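Local coordinates for EcmrR transcriptional regulator (Escherichia coli, PDB 6WL5), which probably senses drugs such as the cationic detergent cetyl-trimethyl-ammonium through a GyrI-like domain and activates transcription as a MerR-family regulator, at residues Y4-S18 and I88-H102. Residues are numbered along the deposited sequence; the frame is centred on the assembly and turned at random. Where two conformers were deposited one is given.
Sequences YQAALKEIPECIVYS and IFQVIPAITAVTVIH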
ATOM      1  N   TYR A   4     -17.656  -1.122   5.668  1.00 25.95           N
ATOM      2  CA  TYR A   4     -16.323  -1.554   6.065  1.00 21.60           C
ATOM      3  C   TYR A   4     -16.401  -2.408   7.325  1.00 20.91           C
ATOM      4  O   TYR A   4     -17.230  -2.175   8.212  1.00 24.48           O
ATOM      5  CB  TYR A   4     -15.442  -0.330   6.334  1.00 19.40           C
ATOM      6  CG  TYR A   4     -15.220   0.486   5.068  1.00 17.84           C
ATOM      7  CD1 TYR A   4     -14.398   0.025   4.042  1.00 17.69           C
ATOM      8  CD2 TYR A   4     -15.824   1.725   4.899  1.00 17.83           C
ATOM      9  CE1 TYR A   4     -14.182   0.764   2.891  1.00 17.49           C
ATOM     10  CE2 TYR A   4     -15.622   2.472   3.753  1.00 17.42           C
ATOM     11  CZ  TYR A   4     -14.799   1.992   2.759  1.00 17.34           C
ATOM     12  OH  TYR A   4     -14.645   2.730   1.622  1.00 18.11           O
ATOM     13  N   GLN A   5     -15.473  -3.363   7.432  0.62 18.47           N
ATOM     14  CA  GLN A   5     -15.431  -4.367   8.508  0.62 19.26           C
ATOM     15  C   GLN A   5     -14.001  -4.504   9.028  0.62 20.11           C
ATOM     16  O   GLN A   5     -13.189  -5.224   8.444  0.62 22.40           O
ATOM     17  CB  GLN A   5     -15.978  -5.681   7.926  0.62 21.10           C
ATOM     18  CG  GLN A   5     -15.893  -6.935   8.775  0.62 23.13           C
ATOM     19  CD  GLN A   5     -16.476  -8.176   8.056  0.62 29.91           C
ATOM     20  OE1 GLN A   5     -17.298  -8.905   8.619  0.62 32.71           O
ATOM     21  NE2 GLN A   5     -16.053  -8.408   6.810  0.62 28.79           N
ATOM     22  N   ALA A   6     -13.688  -3.853  10.159  1.00 19.25           N
ATOM     23  CA  ALA A   6     -12.334  -3.894  10.680  1.00 17.70           C
ATOM     24  C   ALA A   6     -11.902  -5.315  11.030  1.00 17.78           C
ATOM     25  O   ALA A   6     -12.661  -6.081  11.614  1.00 17.61           O
ATOM     26  CB  ALA A   6     -12.275  -3.082  11.971  1.00 19.30           C
ATOM     27  N   ALA A   7     -10.645  -5.643  10.717  1.00 18.74           N
ATOM     28  CA  ALA A   7      -9.978  -6.856  11.176  1.00 18.65           C
ATOM     29  C   ALA A   7      -8.630  -6.457  11.750  1.00 19.51           C
ATOM     30  O   ALA A   7      -8.105  -5.408  11.421  1.00 19.99           O
ATOM     31  CB  ALA A   7      -9.737  -7.822  10.032  1.00 21.18           C
ATOM     32  N   LEU A   8      -8.118  -7.227  12.695  1.00 20.03           N
ATOM     33  CA  LEU A   8      -6.830  -6.960  13.298  1.00 19.17           C
ATOM     34  C   LEU A   8      -5.904  -8.095  12.906  1.00 17.86           C
ATOM     35  O   LEU A   8      -6.297  -9.262  12.987  1.00 20.01           O
ATOM     36  CB  LEU A   8      -7.051  -6.945  14.806  1.00 20.53           C
ATOM     37  CG  LEU A   8      -5.991  -6.303  15.645  1.00 22.99           C
ATOM     38  CD1 LEU A   8      -5.736  -4.817  15.289  1.00 24.44           C
ATOM     39  CD2 LEU A   8      -6.360  -6.391  17.141  1.00 21.66           C
ATOM     40  N   LYS A   9      -4.709  -7.746  12.415  1.00 18.99           N
ATOM     41  CA  LYS A   9      -3.804  -8.776  11.921  1.00 21.07           C
ATOM     42  C   LYS A   9      -2.353  -8.423  12.198  1.00 18.47           C
ATOM     43  O   LYS A   9      -2.005  -7.264  12.424  1.00 20.26           O
ATOM     44  CB  LYS A   9      -4.019  -9.018  10.428  1.00 22.50           C
ATOM     45  CG  LYS A   9      -3.795  -7.826   9.535  1.00 23.74           C
ATOM     46  CD  LYS A   9      -3.999  -8.217   8.048  1.00 26.50           C
ATOM     47  CE  LYS A   9      -5.424  -8.642   7.740  1.00 25.57           C
ATOM     48  NZ  LYS A   9      -5.573  -8.859   6.242  1.00 27.93           N
ATOM     49  N   GLU A  10      -1.509  -9.442  12.231  1.00 18.86           N
ATOM     50  CA  GLU A  10      -0.064  -9.261  12.268  1.00 20.41           C
ATOM     51  C   GLU A  10       0.462  -9.473  10.855  1.00 20.38           C
ATOM     52  O   GLU A  10       0.209 -10.531  10.249  1.00 22.78           O
ATOM     53  CB  GLU A  10       0.610 -10.241  13.233  1.00 22.89           C
ATOM     54  CG  GLU A  10       0.014 -10.244  14.608  1.00 26.67           C
ATOM     55  CD  GLU A  10       0.480  -9.114  15.497  1.00 37.09           C
ATOM     56  OE1 GLU A  10       1.331  -8.321  15.045  1.00 37.05           O
ATOM     57  OE2 GLU A  10      -0.002  -9.037  16.664  1.00 42.15           O
ATOM     58  N   ILE A  11       1.178  -8.480  10.340  1.00 20.42           N
ATOM     59  CA  ILE A  11       1.744  -8.514   8.995  1.00 20.12           C
ATOM     60  C   ILE A  11       3.250  -8.698   9.140  1.00 23.57           C
ATOM     61  O   ILE A  11       3.917  -7.840   9.732  1.00 22.63           O
ATOM     62  CB  ILE A  11       1.410  -7.250   8.194  1.00 19.03           C
ATOM     63  CG1 ILE A  11      -0.103  -7.074   8.083  1.00 21.52           C
ATOM     64  CG2 ILE A  11       2.027  -7.352   6.781  1.00 21.38           C
ATOM     65  CD1 ILE A  11      -0.545  -5.726   7.495  1.00 19.74           C
ATOM     66  N   PRO A  12       3.813  -9.806   8.678  1.00 24.83           N
ATOM     67  CA  PRO A  12       5.252 -10.029   8.854  1.00 26.71           C
ATOM     68  C   PRO A  12       6.084  -9.114   7.968  1.00 26.83           C
ATOM     69  O   PRO A  12       5.599  -8.502   7.007  1.00 23.68           O
ATOM     70  CB  PRO A  12       5.448 -11.490   8.438  1.00 26.42           C
ATOM     71  CG  PRO A  12       4.072 -12.032   8.151  1.00 28.96           C
ATOM     72  CD  PRO A  12       3.137 -10.927   7.991  1.00 24.71           C
ATOM     73  N   GLU A  13       7.369  -9.037   8.304  1.00 26.50           N
ATOM     74  CA  GLU A  13       8.296  -8.297   7.459  1.00 25.28           C
ATOM     75  C   GLU A  13       8.367  -8.903   6.060  1.00 24.25           C
ATOM     76  O   GLU A  13       8.140 -10.100   5.848  1.00 24.92           O
ATOM     77  CB  GLU A  13       9.676  -8.210   8.116  1.00 29.83           C
ATOM     78  CG  GLU A  13      10.523  -9.425   7.994  1.00 37.31           C
ATOM     79  CD  GLU A  13      11.886  -9.225   8.609  1.00 41.67           C
ATOM     80  OE1 GLU A  13      12.802  -9.898   8.141  1.00 46.75           O
ATOM     81  OE2 GLU A  13      12.046  -8.407   9.539  1.00 45.21           O
ATOM     82  N   CYS A  14       8.661  -8.046   5.091  1.00 22.61           N
ATOM     83  CA  CYS A  14       8.843  -8.485   3.716  1.00 22.42           C
ATOM     84  C   CYS A  14       9.953  -7.684   3.064  1.00 20.89           C
ATOM     85  O   CYS A  14      10.283  -6.582   3.494  1.00 22.91           O
ATOM     86  CB  CYS A  14       7.561  -8.330   2.907  1.00 22.74           C
ATOM     87  SG  CYS A  14       6.905  -6.645   2.804  1.00 22.68           S
ATOM     88  N   ILE A  15      10.547  -8.278   2.029  1.00 22.66           N
ATOM     89  CA  ILE A  15      11.503  -7.604   1.166  1.00 24.07           C
ATOM     90  C   ILE A  15      10.709  -7.057   0.002  1.00 21.57           C
ATOM     91  O   ILE A  15       9.864  -7.769  -0.557  1.00 23.58           O
ATOM     92  CB  ILE A  15      12.556  -8.588   0.636  1.00 26.59           C
ATOM     93  CG1 ILE A  15      13.224  -9.344   1.782  1.00 30.30           C
ATOM     94  CG2 ILE A  15      13.581  -7.855  -0.258  1.00 27.83           C
ATOM     95  CD1 ILE A  15      14.034 -10.537   1.302  1.00 30.86           C
ATOM     96  N   VAL A  16      10.973  -5.803  -0.359  1.00 21.23           N
ATOM     97  CA  VAL A  16      10.301  -5.166  -1.473  1.00 20.61           C
ATOM     98  C   VAL A  16      11.319  -4.459  -2.358  1.00 20.63           C
ATOM     99  O   VAL A  16      12.410  -4.079  -1.926  1.00 22.77           O
ATOM    100  CB  VAL A  16       9.243  -4.132  -1.013  1.00 20.60           C
ATOM    101  CG1 VAL A  16       8.239  -4.769  -0.076  1.00 22.35           C
ATOM    102  CG2 VAL A  16       9.877  -2.876  -0.385  1.00 21.96           C
ATOM    103  N   TYR A  17      10.913  -4.219  -3.599  1.00 20.90           N
ATOM    104  CA  TYR A  17      11.446  -3.103  -4.357  1.00 21.05           C
ATOM    105  C   TYR A  17      10.478  -1.947  -4.222  1.00 21.08           C
ATOM    106  O   TYR A  17       9.287  -2.159  -3.966  1.00 19.99           O
ATOM    107  CB  TYR A  17      11.751  -3.446  -5.811  1.00 22.98           C
ATOM    108  CG  TYR A  17      10.625  -3.852  -6.711  1.00 23.48           C
ATOM    109  CD1 TYR A  17       9.818  -2.908  -7.336  1.00 22.85           C
ATOM    110  CD2 TYR A  17      10.402  -5.193  -6.985  1.00 25.07           C
ATOM    111  CE1 TYR A  17       8.804  -3.308  -8.210  1.00 24.14           C
ATOM    112  CE2 TYR A  17       9.403  -5.587  -7.839  1.00 26.29           C
ATOM    113  CZ  TYR A  17       8.610  -4.652  -8.433  1.00 22.95           C
ATOM    114  OH  TYR A  17       7.648  -5.110  -9.282  1.00 26.63           O
ATOM    115  N   SER A  18      11.011  -0.725  -4.308  1.00 21.27           N
ATOM    116  CA  SER A  18      10.226   0.440  -3.929  1.00 21.08           C
ATOM    117  C   SER A  18      10.766   1.706  -4.593  1.00 21.17           C
ATOM    118  O   SER A  18      11.941   1.783  -4.976  1.00 22.68           O
ATOM    119  CB  SER A  18      10.236   0.594  -2.402  1.00 20.83           C
ATOM    120  OG  SER A  18      11.558   0.870  -1.946  1.00 23.01           O
ATOM    121  N   ILE A  88      14.692   1.052  -5.136  1.00 29.96           N
ATOM    122  CA  ILE A  88      15.536   0.502  -4.089  1.00 28.72           C
ATOM    123  C   ILE A  88      14.874  -0.703  -3.418  1.00 28.12           C
ATOM    124  O   ILE A  88      13.649  -0.753  -3.247  1.00 27.17           O
ATOM    125  CB  ILE A  88      15.941   1.594  -3.067  1.00 34.76           C
ATOM    126  CG1 ILE A  88      14.714   2.036  -2.304  1.00 37.57           C
ATOM    127  CG2 ILE A  88      16.627   2.790  -3.749  1.00 34.40           C
ATOM    128  CD1 ILE A  88      14.580   1.283  -1.025  1.00 40.87           C
ATOM    129  N   PHE A  89      15.693  -1.683  -3.071  1.00 27.33           N
ATOM    130  CA  PHE A  89      15.268  -2.820  -2.271  1.00 26.80           C
ATOM    131  C   PHE A  89      15.449  -2.504  -0.784  1.00 29.16           C
ATOM    132  O   PHE A  89      16.456  -1.919  -0.368  1.00 29.01           O
ATOM    133  CB  PHE A  89      16.079  -4.050  -2.676  1.00 28.41           C
ATOM    134  CG  PHE A  89      15.725  -4.569  -4.036  1.00 27.97           C
ATOM    135  CD1 PHE A  89      16.298  -4.021  -5.171  1.00 27.59           C
ATOM    136  CD2 PHE A  89      14.809  -5.592  -4.178  1.00 28.47           C
ATOM    137  CE1 PHE A  89      15.957  -4.485  -6.445  1.00 29.08           C
ATOM    138  CE2 PHE A  89      14.468  -6.074  -5.438  1.00 28.68           C
ATOM    139  CZ  PHE A  89      15.052  -5.523  -6.573  1.00 29.63           C
ATOM    140  N   GLN A  90      14.438  -2.847   0.004  1.00 26.78           N
ATOM    141  CA  GLN A  90      14.462  -2.619   1.438  1.00 25.46           C
ATOM    142  C   GLN A  90      13.558  -3.642   2.120  1.00 25.78           C
ATOM    143  O   GLN A  90      12.716  -4.288   1.489  1.00 26.76           O
ATOM    144  CB  GLN A  90      14.057  -1.177   1.768  1.00 27.97           C
ATOM    145  CG  GLN A  90      12.626  -0.854   1.428  1.00 25.63           C
ATOM    146  CD  GLN A  90      12.236   0.559   1.814  1.00 23.81           C
ATOM    147  OE1 GLN A  90      12.260   0.941   3.005  1.00 27.95           O
ATOM    148  NE2 GLN A  90      11.838   1.335   0.827  1.00 24.86           N
ATOM    149  N   VAL A  91      13.776  -3.823   3.416  1.00 28.56           N
ATOM    150  CA  VAL A  91      12.908  -4.660   4.236  1.00 28.92           C
ATOM    151  C   VAL A  91      11.871  -3.758   4.885  1.00 26.98           C
ATOM    152  O   VAL A  91      12.223  -2.784   5.555  1.00 27.02           O
ATOM    153  CB  VAL A  91      13.716  -5.407   5.308  1.00 31.89           C
ATOM    154  CG1 VAL A  91      12.771  -6.157   6.255  1.00 33.22           C
ATOM    155  CG2 VAL A  91      14.746  -6.342   4.665  1.00 33.67           C
ATOM    156  N   ILE A  92      10.594  -4.070   4.688  1.00 24.03           N
ATOM    157  CA  ILE A  92       9.501  -3.333   5.310  1.00 23.04           C
ATOM    158  C   ILE A  92       9.132  -4.071   6.599  1.00 22.91           C
ATOM    159  O   ILE A  92       8.797  -5.265   6.536  1.00 24.20           O
ATOM    160  CB  ILE A  92       8.297  -3.223   4.367  1.00 23.09           C
ATOM    161  CG1 ILE A  92       8.662  -2.509   3.048  1.00 22.41           C
ATOM    162  CG2 ILE A  92       7.151  -2.484   5.054  1.00 23.00           C
ATOM    163  CD1 ILE A  92       9.242  -1.125   3.193  1.00 22.30           C
ATOM    164  N   PRO A  93       9.176  -3.424   7.759  1.00 26.43           N
ATOM    165  CA  PRO A  93       9.100  -4.183   9.011  1.00 24.84           C
ATOM    166  C   PRO A  93       7.709  -4.734   9.289  1.00 21.67           C
ATOM    167  O   PRO A  93       6.702  -4.295   8.730  1.00 23.04           O
ATOM    168  CB  PRO A  93       9.522  -3.160  10.080  1.00 26.76           C
ATOM    169  CG  PRO A  93       9.073  -1.832   9.488  1.00 28.43           C
ATOM    170  CD  PRO A  93       9.363  -1.979   7.995  1.00 26.04           C
ATOM    171  N   ALA A  94       7.687  -5.742  10.159  1.00 23.81           N
ATOM    172  CA  ALA A  94       6.442  -6.308  10.661  1.00 22.89           C
ATOM    173  C   ALA A  94       5.661  -5.277  11.465  1.00 22.99           C
ATOM    174  O   ALA A  94       6.232  -4.442  12.177  1.00 26.23           O
ATOM    175  CB  ALA A  94       6.749  -7.484  11.595  1.00 25.70           C
ATOM    176  N   ILE A  95       4.330  -5.372  11.389  1.00 21.38           N
ATOM    177  CA  ILE A  95       3.442  -4.468  12.110  1.00 21.07           C
ATOM    178  C   ILE A  95       2.222  -5.243  12.576  1.00 18.32           C
ATOM    179  O   ILE A  95       1.903  -6.323  12.073  1.00 20.11           O
ATOM    180  CB  ILE A  95       2.929  -3.278  11.264  1.00 21.65           C
ATOM    181  CG1 ILE A  95       2.217  -3.783   9.980  1.00 22.67           C
ATOM    182  CG2 ILE A  95       4.058  -2.329  10.958  1.00 22.38           C
ATOM    183  CD1 ILE A  95       1.563  -2.671   9.207  1.00 20.49           C
ATOM    184  N   THR A  96       1.546  -4.683  13.568  1.00 20.11           N
ATOM    185  CA  THR A  96       0.197  -5.076  13.904  1.00 19.04           C
ATOM    186  C   THR A  96      -0.696  -4.027  13.260  1.00 19.35           C
ATOM    187  O   THR A  96      -0.471  -2.830  13.438  1.00 20.43           O
ATOM    188  CB  THR A  96      -0.031  -5.101  15.404  1.00 21.59           C
ATOM    189  OG1 THR A  96       0.867  -6.024  16.040  1.00 26.29           O
ATOM    190  CG2 THR A  96      -1.462  -5.522  15.714  1.00 25.47           C
ATOM    191  N   ALA A  97      -1.688  -4.461  12.491  1.00 18.25           N
ATOM    192  CA  ALA A  97      -2.504  -3.512  11.749  1.00 17.42           C
ATOM    193  C   ALA A  97      -3.979  -3.770  11.971  1.00 14.88           C
ATOM    194  O   ALA A  97      -4.417  -4.934  12.011  1.00 17.78           O
ATOM    195  CB  ALA A  97      -2.225  -3.606  10.239  1.00 18.06           C
ATOM    196  N   VAL A  98      -4.749  -2.681  12.031  1.00 16.90           N
ATOM    197  CA  VAL A  98      -6.180  -2.760  11.798  1.00 16.83           C
ATOM    198  C   VAL A  98      -6.443  -2.460  10.330  1.00 16.12           C
ATOM    199  O   VAL A  98      -5.853  -1.529   9.751  1.00 16.58           O
ATOM    200  CB  VAL A  98      -6.963  -1.856  12.760  1.00 17.22           C
ATOM    201  CG1 VAL A  98      -6.642  -0.366  12.609  1.00 17.02           C
ATOM    202  CG2 VAL A  98      -8.461  -2.130  12.665  1.00 17.65           C
ATOM    203  N   THR A  99      -7.255  -3.311   9.706  1.00 15.66           N
ATOM    204  CA  THR A  99      -7.456  -3.291   8.264  1.00 17.71           C
ATOM    205  C   THR A  99      -8.933  -3.273   7.896  1.00 17.42           C
ATOM    206  O   THR A  99      -9.780  -3.793   8.628  1.00 17.37           O
ATOM    207  CB  THR A  99      -6.774  -4.517   7.616  1.00 18.12           C
ATOM    208  OG1 THR A  99      -7.481  -5.729   7.936  1.00 19.58           O
ATOM    209  CG2 THR A  99      -5.330  -4.662   8.056  1.00 18.22           C
ATOM    210  N   VAL A 100      -9.231  -2.717   6.713  1.00 15.45           N
ATOM    211  CA  VAL A 100     -10.529  -2.884   6.066  1.00 15.09           C
ATOM    212  C   VAL A 100     -10.291  -3.123   4.592  1.00 14.42           C
ATOM    213  O   VAL A 100      -9.286  -2.688   4.041  1.00 16.81           O
ATOM    214  CB  VAL A 100     -11.486  -1.688   6.226  1.00 15.95           C
ATOM    215  CG1 VAL A 100     -11.855  -1.494   7.674  1.00 16.96           C
ATOM    216  CG2 VAL A 100     -10.899  -0.410   5.620  1.00 16.53           C
ATOM    217  N   ILE A 101     -11.221  -3.802   3.983  1.00 16.40           N
ATOM    218  CA  ILE A 101     -11.263  -3.926   2.527  1.00 15.52           C
ATOM    219  C   ILE A 101     -12.146  -2.837   1.936  1.00 17.30           C
ATOM    220  O   ILE A 101     -13.333  -2.707   2.290  1.00 17.73           O
ATOM    221  CB  ILE A 101     -11.769  -5.321   2.113  1.00 18.10           C
ATOM    222  CG1 ILE A 101     -10.785  -6.402   2.564  1.00 19.94           C
ATOM    223  CG2 ILE A 101     -12.049  -5.389   0.600  1.00 19.87           C
ATOM    224  CD1 ILE A 101      -9.537  -6.525   1.696  1.00 27.11           C
ATOM    225  N   HIS A 102     -11.573  -2.084   0.995  1.00 14.91           N
ATOM    226  CA  HIS A 102     -12.310  -1.163   0.153  1.00 15.53           C
ATOM    227  C   HIS A 102     -12.628  -1.842  -1.179  1.00 14.08           C
ATOM    228  O   HIS A 102     -11.719  -2.232  -1.930  1.00 16.07           O
ATOM    229  CB  HIS A 102     -11.499   0.094  -0.104  1.00 14.84           C
ATOM    230  CG  HIS A 102     -12.202   1.055  -0.987  1.00 17.45           C
ATOM    231  ND1 HIS A 102     -13.245   1.844  -0.538  1.00 15.30           N
ATOM    232  CD2 HIS A 102     -12.078   1.297  -2.313  1.00 15.92           C
ATOM    233  CE1 HIS A 102     -13.716   2.541  -1.562  1.00 16.45           C
ATOM    234  NE2 HIS A 102     -12.996   2.261  -2.633  1.00 16.94           N
TER
HETATM  235  O   HOH W   1     -13.983  -4.189   4.962  1.00 26.67           O
HETATM  236  O   HOH W   2       3.454  -8.381  13.321  1.00 37.31           O
HETATM  237  O   HOH W   3       5.772  -5.814   6.220  1.00 20.48           O
HETATM  238  O   HOH W   4      10.185  -6.589  11.537  1.00 35.10           O
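Ala7, Lys9 and Ile11 pair with Thr99, Ala97 and Ile95, and after a break at Pro12 and Pro93, Cys14, Val16 and Ser18 pair with Ile92, Gln90 and Ile88. These are the hydrogen-bonded positions of two long antiparallel strands in the antiparallel sheet of the GyrI-like small-molecule-binding domain. Across the break a water sits between Pro12 O and Pro93 O, while Glu13 CA lies 3.2 Å from Ile92 O. Lys9 runs across Thr99 at about a right angle: from CB the chain leaves with CG between the backbone N and the carbonyl carbon, and CG and CD pass the methyl CG2 of Thr99. A turn about the CG-CD bond (chi3 64°) brings Lys9 CE to 3.6 Å from Thr99 OG1, and NZ goes on to a salt bridge with Glu151 of strand 149-158. On the other face Thr96 OG1 donates a short bond (2.5 Å) to Glu10 OE1 from the syn side, 32° out of the carboxylate plane; water 2 also donates to OE1. At the far end Tyr17 CB sits 3.8 Å above one face of the Phe89 ring, offset toward its rim. Ser18 OG, lying between its own N and carbonyl carbon, donates to Ile88 O and accepts from Gln90 NE2, which also reaches Glu72. Replacing Ser18 by an alanine would probably leave Gln90 NE2 without one of its acceptors and its amide freer to turn. At the opposite end the Tyr4 and His102 rings lie edge beside edge, planes 22° apart, and Tyr4 OH is hydrogen-bonded to His102 ND1 at 2.7 Å.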